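Local coordinates for EGF family domain-containing protein (Toxoplasma gondii, PDB 4Z80) that binds a peptide of the partner protein RON2L1 and probably takes part in the moving junction during host-cell invasion, at residues 403-415 with 439-451. Sequence-based numbering, arbitrary orientation.
Sequences YHWATFVATDCNM and HSPTTMAFTSLSA
Strands 405-410 and 443-447 pair antiparallel, and Ala-406 with Phe-446 and Phe-408 with Met-444 form the hydrogen-bonded pairs. The first pair is gripped from both sides, at 3.0 Å from Ala-406 N to Phe-446 O and 2.9 Å from Phe-446 N to Ala-406 O. At the end of the strand, Ala-410 N donates to Thr-442 O (2.8 Å), while Met-415 N, returning after the loop, binds Pro-441 O. The 403-415 chain thus clasps the Ser-440 to Thr-443 turn, where one water links Ala-410 O to Thr-442 OG1.

At the other end a side-chain bond joins the backbone one. Ser-448 OG, set by chi1 (55°) between its own backbone N and carbonyl carbon, lies in the plane of the His-404 ring and shares a nearly straight hydrogen bond with ND1 (2.8 Å, 165°). Ser-448 N also donates to His-404 O, from well above the carbonyl plane.

Apolar contacts occupy both faces. Met-415, bent at chi2 and chi3, crosses Met-444 at about a right angle, their CE methyls 3.8 Å apart, and Phe-408 CB approaches the Phe-446 ring edge at CE1. On the opposite face, Val-409 CG2 lies beside Thr-443 CG2, and Trp-405, its NE1 bonded to Phe-19 O, touches Thr-447 CG2 through CD1.

The pairing satisfies N and O of Met-444 and Phe-446, whose side chains share the face turned to helix 378-387; Thr-443, Ala-445 and Thr-447 face strand 353-359. This helix-backed antiparallel sheet is consistent with an AMA-family PAN-like domain.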
ATOM      1  N   TYR A 403      -3.019 -21.657   1.352  1.00 11.60           N
ATOM      2  CA  TYR A 403      -3.412 -21.666   2.763  1.00 10.42           C
ATOM      3  C   TYR A 403      -3.713 -20.245   3.228  1.00 10.85           C
ATOM      4  O   TYR A 403      -2.837 -19.385   3.160  1.00 11.77           O
ATOM      5  CB  TYR A 403      -2.304 -22.239   3.656  1.00 11.74           C
ATOM      6  CG  TYR A 403      -1.722 -23.583   3.262  1.00 11.73           C
ATOM      7  CD1 TYR A 403      -2.454 -24.511   2.530  1.00 14.30           C
ATOM      8  CD2 TYR A 403      -0.432 -23.917   3.647  1.00 12.30           C
ATOM      9  CE1 TYR A 403      -1.894 -25.741   2.181  1.00 13.27           C
ATOM     10  CE2 TYR A 403       0.121 -25.133   3.319  1.00 13.35           C
ATOM     11  CZ  TYR A 403      -0.606 -26.033   2.591  1.00 11.71           C
ATOM     12  OH  TYR A 403       0.003 -27.231   2.265  1.00 15.25           O
ATOM     13  N   HIS A 404      -4.924 -20.002   3.727  1.00 10.98           N
ATOM     14  CA  HIS A 404      -5.272 -18.665   4.226  1.00 10.91           C
ATOM     15  C   HIS A 404      -5.691 -18.646   5.681  1.00  9.50           C
ATOM     16  O   HIS A 404      -5.926 -17.568   6.231  1.00 10.88           O
ATOM     17  CB  HIS A 404      -6.376 -18.053   3.376  1.00  9.20           C
ATOM     18  CG  HIS A 404      -5.925 -17.765   1.986  1.00 10.05           C
ATOM     19  ND1 HIS A 404      -4.973 -16.809   1.705  1.00 11.75           N
ATOM     20  CD2 HIS A 404      -6.218 -18.368   0.812  1.00 11.21           C
ATOM     21  CE1 HIS A 404      -4.731 -16.806   0.405  1.00 10.89           C
ATOM     22  NE2 HIS A 404      -5.470 -17.746  -0.158  1.00 11.52           N
ATOM     23  N   TRP A 405      -5.763 -19.821   6.299  1.00 10.32           N
ATOM     24  CA  TRP A 405      -6.185 -19.972   7.686  1.00 10.57           C
ATOM     25  C   TRP A 405      -5.272 -20.982   8.342  1.00 12.40           C
ATOM     26  O   TRP A 405      -4.967 -22.016   7.741  1.00 11.82           O
ATOM     27  CB  TRP A 405      -7.644 -20.443   7.772  1.00 10.12           C
ATOM     28  CG  TRP A 405      -8.565 -19.640   6.915  1.00 11.76           C
ATOM     29  CD1 TRP A 405      -9.264 -18.521   7.277  1.00 10.95           C
ATOM     30  CD2 TRP A 405      -8.863 -19.864   5.529  1.00 10.98           C
ATOM     31  NE1 TRP A 405      -9.983 -18.043   6.206  1.00 12.39           N
ATOM     32  CE2 TRP A 405      -9.750 -18.848   5.120  1.00 12.99           C
ATOM     33  CE3 TRP A 405      -8.465 -20.827   4.594  1.00  9.55           C
ATOM     34  CZ2 TRP A 405     -10.256 -18.776   3.828  1.00 11.25           C
ATOM     35  CZ3 TRP A 405      -8.963 -20.749   3.316  1.00 12.24           C
ATOM     36  CH2 TRP A 405      -9.839 -19.731   2.933  1.00 11.86           C
ATOM     37  N   ALA A 406      -4.837 -20.683   9.565  1.00 10.80           N
ATOM     38  CA  ALA A 406      -4.088 -21.636  10.362  1.00 11.91           C
ATOM     39  C   ALA A 406      -4.579 -21.636  11.796  1.00 12.33           C
ATOM     40  O   ALA A 406      -4.983 -20.594  12.326  1.00 10.75           O
ATOM     41  CB  ALA A 406      -2.606 -21.327  10.326  1.00 12.16           C
ATOM     42  N   THR A 407      -4.527 -22.804  12.424  1.00 11.40           N
ATOM     43  CA  THR A 407      -4.796 -22.949  13.850  1.00  9.83           C
ATOM     44  C   THR A 407      -3.511 -23.374  14.502  1.00 11.87           C
ATOM     45  O   THR A 407      -2.929 -24.398  14.120  1.00 13.38           O
ATOM     46  CB  THR A 407      -5.890 -24.000  14.145  1.00 10.95           C
ATOM     47  OG1 THR A 407      -7.142 -23.577  13.594  1.00 12.87           O
ATOM     48  CG2 THR A 407      -6.050 -24.244  15.655  1.00 13.80           C
ATOM     49  N   PHE A 408      -3.066 -22.580  15.466  1.00 11.05           N
ATOM     50  CA  PHE A 408      -1.916 -22.915  16.283  1.00 11.85           C
ATOM     51  C   PHE A 408      -2.389 -23.593  17.554  1.00 13.85           C
ATOM     52  O   PHE A 408      -3.281 -23.089  18.228  1.00 14.14           O
ATOM     53  CB  PHE A 408      -1.106 -21.671  16.616  1.00 12.83           C
ATOM     54  CG  PHE A 408       0.070 -21.937  17.504  1.00 14.44           C
ATOM     55  CD1 PHE A 408       1.237 -22.459  16.979  1.00 17.57           C
ATOM     56  CD2 PHE A 408       0.020 -21.644  18.859  1.00 14.48           C
ATOM     57  CE1 PHE A 408       2.331 -22.704  17.784  1.00 15.87           C
ATOM     58  CE2 PHE A 408       1.116 -21.881  19.672  1.00 16.40           C
ATOM     59  CZ  PHE A 408       2.273 -22.408  19.136  1.00 14.85           C
ATOM     60  N   VAL A 409      -1.811 -24.751  17.859  1.00 12.46           N
ATOM     61  CA  VAL A 409      -2.137 -25.487  19.071  1.00 12.84           C
ATOM     62  C   VAL A 409      -0.885 -25.572  19.928  1.00 15.05           C
ATOM     63  O   VAL A 409       0.059 -26.289  19.596  1.00 15.06           O
ATOM     64  CB  VAL A 409      -2.671 -26.898  18.749  1.00 15.25           C
ATOM     65  CG1 VAL A 409      -3.076 -27.632  20.038  1.00 16.95           C
ATOM     66  CG2 VAL A 409      -3.845 -26.818  17.775  1.00 15.60           C
ATOM     67  N   ALA A 410      -0.871 -24.831  21.035  1.00 15.19           N
ATOM     68  CA  ALA A 410       0.271 -24.822  21.939  1.00 15.45           C
ATOM     69  C   ALA A 410       0.361 -26.142  22.676  1.00 17.02           C
ATOM     70  O   ALA A 410      -0.660 -26.749  23.012  1.00 20.56           O
ATOM     71  CB  ALA A 410       0.165 -23.681  22.929  1.00 18.10           C
ATOM     72  N   THR A 411       1.585 -26.582  22.928  1.00 20.57           N
ATOM     73  CA  THR A 411       1.796 -27.827  23.650  1.00 26.63           C
ATOM     74  C   THR A 411       1.158 -27.757  25.039  1.00 32.55           C
ATOM     75  O   THR A 411       0.403 -28.653  25.418  1.00 30.69           O
ATOM     76  CB  THR A 411       3.293 -28.149  23.762  1.00 29.70           C
ATOM     77  OG1 THR A 411       3.841 -28.288  22.443  1.00 27.43           O
ATOM     78  CG2 THR A 411       3.517 -29.445  24.537  1.00 34.30           C
ATOM     79  N   ASP A 412       1.445 -26.690  25.787  1.00 25.89           N
ATOM     80  CA  ASP A 412       0.860 -26.517  27.118  1.00 28.41           C
ATOM     81  C   ASP A 412       0.882 -25.062  27.589  1.00 34.27           C
ATOM     82  O   ASP A 412       1.381 -24.750  28.673  1.00 41.39           O
ATOM     83  CB  ASP A 412       1.584 -27.403  28.138  1.00 40.95           C
ATOM     84  CG  ASP A 412       3.082 -27.164  28.168  1.00 45.16           C
ATOM     85  OD1 ASP A 412       3.538 -26.085  27.727  1.00 47.61           O
ATOM     86  OD2 ASP A 412       3.809 -28.063  28.644  1.00 59.16           O
ATOM     87  N   CYS A 413       0.334 -24.178  26.765  1.00 23.88           N
ATOM     88  CA  CYS A 413       0.205 -22.765  27.099  1.00 21.90           C
ATOM     89  C   CYS A 413      -1.223 -22.340  26.812  1.00 17.97           C
ATOM     90  O   CYS A 413      -1.766 -22.662  25.758  1.00 18.59           O
ATOM     91  CB  CYS A 413       1.194 -21.913  26.287  1.00 19.17           C
ATOM     92  SG  CYS A 413       0.856 -20.128  26.276  1.00 24.81           S
ATOM     93  N   ASN A 414      -1.847 -21.633  27.748  1.00 17.28           N
ATOM     94  CA  ASN A 414      -3.089 -20.948  27.432  1.00 16.82           C
ATOM     95  C   ASN A 414      -2.752 -19.727  26.581  1.00 15.99           C
ATOM     96  O   ASN A 414      -2.018 -18.851  27.020  1.00 15.41           O
ATOM     97  CB  ASN A 414      -3.837 -20.535  28.696  1.00 17.84           C
ATOM     98  CG  ASN A 414      -5.200 -19.949  28.394  1.00 19.68           C
ATOM     99  OD1 ASN A 414      -5.310 -18.921  27.722  1.00 17.69           O
ATOM    100  ND2 ASN A 414      -6.248 -20.601  28.883  1.00 23.06           N
ATOM    101  N   MET A 415      -3.281 -19.672  25.361  1.00 14.48           N
ATOM    102  CA  MET A 415      -2.796 -18.707  24.382  1.00 15.34           C
ATOM    103  C   MET A 415      -3.365 -17.304  24.560  1.00 15.79           C
ATOM    104  O   MET A 415      -3.063 -16.407  23.783  1.00 16.05           O
ATOM    105  CB  MET A 415      -3.078 -19.231  22.977  1.00 14.82           C
ATOM    106  CG  MET A 415      -2.144 -20.374  22.580  1.00 16.44           C
ATOM    107  SD  MET A 415      -0.382 -19.978  22.692  1.00 15.89           S
ATOM    108  CE  MET A 415      -0.249 -18.713  21.425  1.00 15.29           C
ATOM    109  N   HIS A 439     -13.988 -22.901  20.699  1.00 15.33           N
ATOM    110  CA  HIS A 439     -13.166 -22.371  21.774  1.00 16.05           C
ATOM    111  C   HIS A 439     -12.200 -23.417  22.309  1.00 15.43           C
ATOM    112  O   HIS A 439     -12.555 -24.590  22.463  1.00 20.10           O
ATOM    113  CB  HIS A 439     -14.034 -21.860  22.926  1.00 19.52           C
ATOM    114  CG  HIS A 439     -13.250 -21.192  24.011  1.00 24.49           C
ATOM    115  ND1 HIS A 439     -12.804 -21.864  25.130  1.00 30.96           N
ATOM    116  CD2 HIS A 439     -12.805 -19.918  24.134  1.00 23.10           C
ATOM    117  CE1 HIS A 439     -12.130 -21.029  25.901  1.00 28.70           C
ATOM    118  NE2 HIS A 439     -12.120 -19.840  25.321  1.00 29.45           N
ATOM    119  N   SER A 440     -10.979 -22.987  22.598  1.00 15.37           N
ATOM    120  CA  SER A 440     -10.007 -23.831  23.265  1.00 16.01           C
ATOM    121  C   SER A 440      -9.018 -22.998  24.052  1.00 15.34           C
ATOM    122  O   SER A 440      -8.597 -21.928  23.604  1.00 18.69           O
ATOM    123  CB  SER A 440      -9.246 -24.693  22.264  1.00 19.72           C
ATOM    124  OG  SER A 440      -8.145 -25.321  22.905  1.00 19.58           O
ATOM    125  N   PRO A 441      -8.610 -23.487  25.226  1.00 15.08           N
ATOM    126  CA  PRO A 441      -7.628 -22.700  25.971  1.00 18.10           C
ATOM    127  C   PRO A 441      -6.253 -22.624  25.311  1.00 15.08           C
ATOM    128  O   PRO A 441      -5.548 -21.653  25.546  1.00 16.41           O
ATOM    129  CB  PRO A 441      -7.535 -23.432  27.313  1.00 21.07           C
ATOM    130  CG  PRO A 441      -8.041 -24.805  27.055  1.00 25.45           C
ATOM    131  CD  PRO A 441      -9.069 -24.670  25.979  1.00 19.99           C
ATOM    132  N   THR A 442      -5.884 -23.607  24.494  1.00 15.08           N
ATOM    133  CA  THR A 442      -4.496 -23.714  24.062  1.00 14.70           C
ATOM    134  C   THR A 442      -4.282 -23.397  22.584  1.00 14.30           C
ATOM    135  O   THR A 442      -3.249 -23.754  22.026  1.00 16.73           O
ATOM    136  CB  THR A 442      -3.943 -25.122  24.358  1.00 18.84           C
ATOM    137  OG1 THR A 442      -4.776 -26.108  23.738  1.00 23.18           O
ATOM    138  CG2 THR A 442      -3.907 -25.362  25.866  1.00 19.94           C
ATOM    139  N   THR A 443      -5.223 -22.686  21.969  1.00 12.55           N
ATOM    140  CA  THR A 443      -5.128 -22.416  20.537  1.00 10.95           C
ATOM    141  C   THR A 443      -5.220 -20.932  20.175  1.00 13.42           C
ATOM    142  O   THR A 443      -5.630 -20.093  20.975  1.00 13.81           O
ATOM    143  CB  THR A 443      -6.212 -23.172  19.765  1.00 12.71           C
ATOM    144  OG1 THR A 443      -7.499 -22.631  20.082  1.00 14.59           O
ATOM    145  CG2 THR A 443      -6.177 -24.646  20.116  1.00 14.07           C
ATOM    146  N   MET A 444      -4.824 -20.636  18.940  1.00 13.96           N
ATOM    147  CA  MET A 444      -4.893 -19.292  18.375  1.00 12.96           C
ATOM    148  C   MET A 444      -5.097 -19.448  16.885  1.00 14.54           C
ATOM    149  O   MET A 444      -4.496 -20.339  16.278  1.00 13.67           O
ATOM    150  CB  MET A 444      -3.619 -18.491  18.664  1.00 12.93           C
ATOM    151  CG  MET A 444      -3.632 -17.057  18.122  1.00 13.18           C
ATOM    152  SD  MET A 444      -2.259 -16.087  18.729  1.00 13.88           S
ATOM    153  CE  MET A 444      -2.677 -15.948  20.470  1.00 14.22           C
ATOM    154  N   ALA A 445      -5.938 -18.598  16.306  1.00 11.15           N
ATOM    155  CA  ALA A 445      -6.280 -18.677  14.891  1.00 10.48           C
ATOM    156  C   ALA A 445      -5.722 -17.481  14.132  1.00 12.79           C
ATOM    157  O   ALA A 445      -5.895 -16.333  14.547  1.00 12.83           O
ATOM    158  CB  ALA A 445      -7.785 -18.764  14.711  1.00 12.18           C
ATOM    159  N   PHE A 446      -5.065 -17.771  13.007  1.00 12.00           N
ATOM    160  CA  PHE A 446      -4.481 -16.774  12.117  1.00 11.88           C
ATOM    161  C   PHE A 446      -5.097 -16.831  10.729  1.00 10.04           C
ATOM    162  O   PHE A 446      -5.542 -17.897  10.286  1.00 10.66           O
ATOM    163  CB  PHE A 446      -2.969 -16.993  11.957  1.00 13.17           C
ATOM    164  CG  PHE A 446      -2.161 -16.802  13.213  1.00 11.20           C
ATOM    165  CD1 PHE A 446      -2.001 -17.845  14.115  1.00 14.73           C
ATOM    166  CD2 PHE A 446      -1.522 -15.599  13.473  1.00 11.09           C
ATOM    167  CE1 PHE A 446      -1.242 -17.677  15.267  1.00 14.14           C
ATOM    168  CE2 PHE A 446      -0.752 -15.431  14.623  1.00 12.16           C
ATOM    169  CZ  PHE A 446      -0.618 -16.470  15.519  1.00 13.83           C
ATOM    170  N   THR A 447      -5.110 -15.689  10.036  1.00 10.82           N
ATOM    171  CA  THR A 447      -5.319 -15.667   8.588  1.00 10.08           C
ATOM    172  C   THR A 447      -4.076 -15.096   7.909  1.00  9.30           C
ATOM    173  O   THR A 447      -3.216 -14.493   8.543  1.00  9.82           O
ATOM    174  CB  THR A 447      -6.544 -14.831   8.123  1.00 11.69           C
ATOM    175  OG1 THR A 447      -6.203 -13.437   8.064  1.00 11.51           O
ATOM    176  CG2 THR A 447      -7.765 -15.078   9.003  1.00 12.12           C
ATOM    177  N   SER A 448      -4.005 -15.278   6.597  1.00 10.81           N
ATOM    178  CA  SER A 448      -2.886 -14.776   5.819  1.00 10.08           C
ATOM    179  C   SER A 448      -2.827 -13.256   5.730  1.00  9.86           C
ATOM    180  O   SER A 448      -1.812 -12.703   5.315  1.00 11.57           O
ATOM    181  CB  SER A 448      -2.940 -15.382   4.416  1.00 10.39           C
ATOM    182  OG  SER A 448      -4.178 -15.134   3.789  1.00 11.02           O
ATOM    183  N   LEU A 449      -3.918 -12.590   6.111  1.00  9.64           N
ATOM    184  CA  LEU A 449      -3.989 -11.125   6.148  1.00 10.06           C
ATOM    185  C   LEU A 449      -3.851 -10.559   7.569  1.00 11.46           C
ATOM    186  O   LEU A 449      -3.862  -9.338   7.751  1.00 11.49           O
ATOM    187  CB  LEU A 449      -5.312 -10.668   5.520  1.00 10.85           C
ATOM    188  CG  LEU A 449      -5.416 -10.841   3.999  1.00 11.06           C
ATOM    189  CD1 LEU A 449      -6.856 -10.788   3.559  1.00 11.51           C
ATOM    190  CD2 LEU A 449      -4.607  -9.777   3.275  1.00 10.55           C
ATOM    191  N   SER A 450      -3.717 -11.440   8.556  1.00 10.90           N
ATOM    192  CA  SER A 450      -3.584 -11.038   9.968  1.00 10.54           C
ATOM    193  C   SER A 450      -2.168 -10.592  10.312  1.00 11.39           C
ATOM    194  O   SER A 450      -1.192 -11.069   9.724  1.00 12.13           O
ATOM    195  CB  SER A 450      -3.942 -12.197  10.908  1.00 10.72           C
ATOM    196  OG  SER A 450      -5.182 -12.796  10.600  1.00 13.10           O
ATOM    197  N   ALA A 451      -2.044  -9.702  11.293  1.00 11.93           N
ATOM    198  CA  ALA A 451      -0.756  -9.501  11.950  1.00 10.83           C
ATOM    199  C   ALA A 451      -0.361 -10.798  12.678  1.00 11.28           C
ATOM    200  O   ALA A 451      -1.216 -11.656  12.941  1.00 13.62           O
ATOM    201  CB  ALA A 451      -0.813  -8.327  12.910  1.00 11.80           C
TER
HETATM  202  O   HOH W   1      -2.915 -28.212  23.641  1.00 30.11           O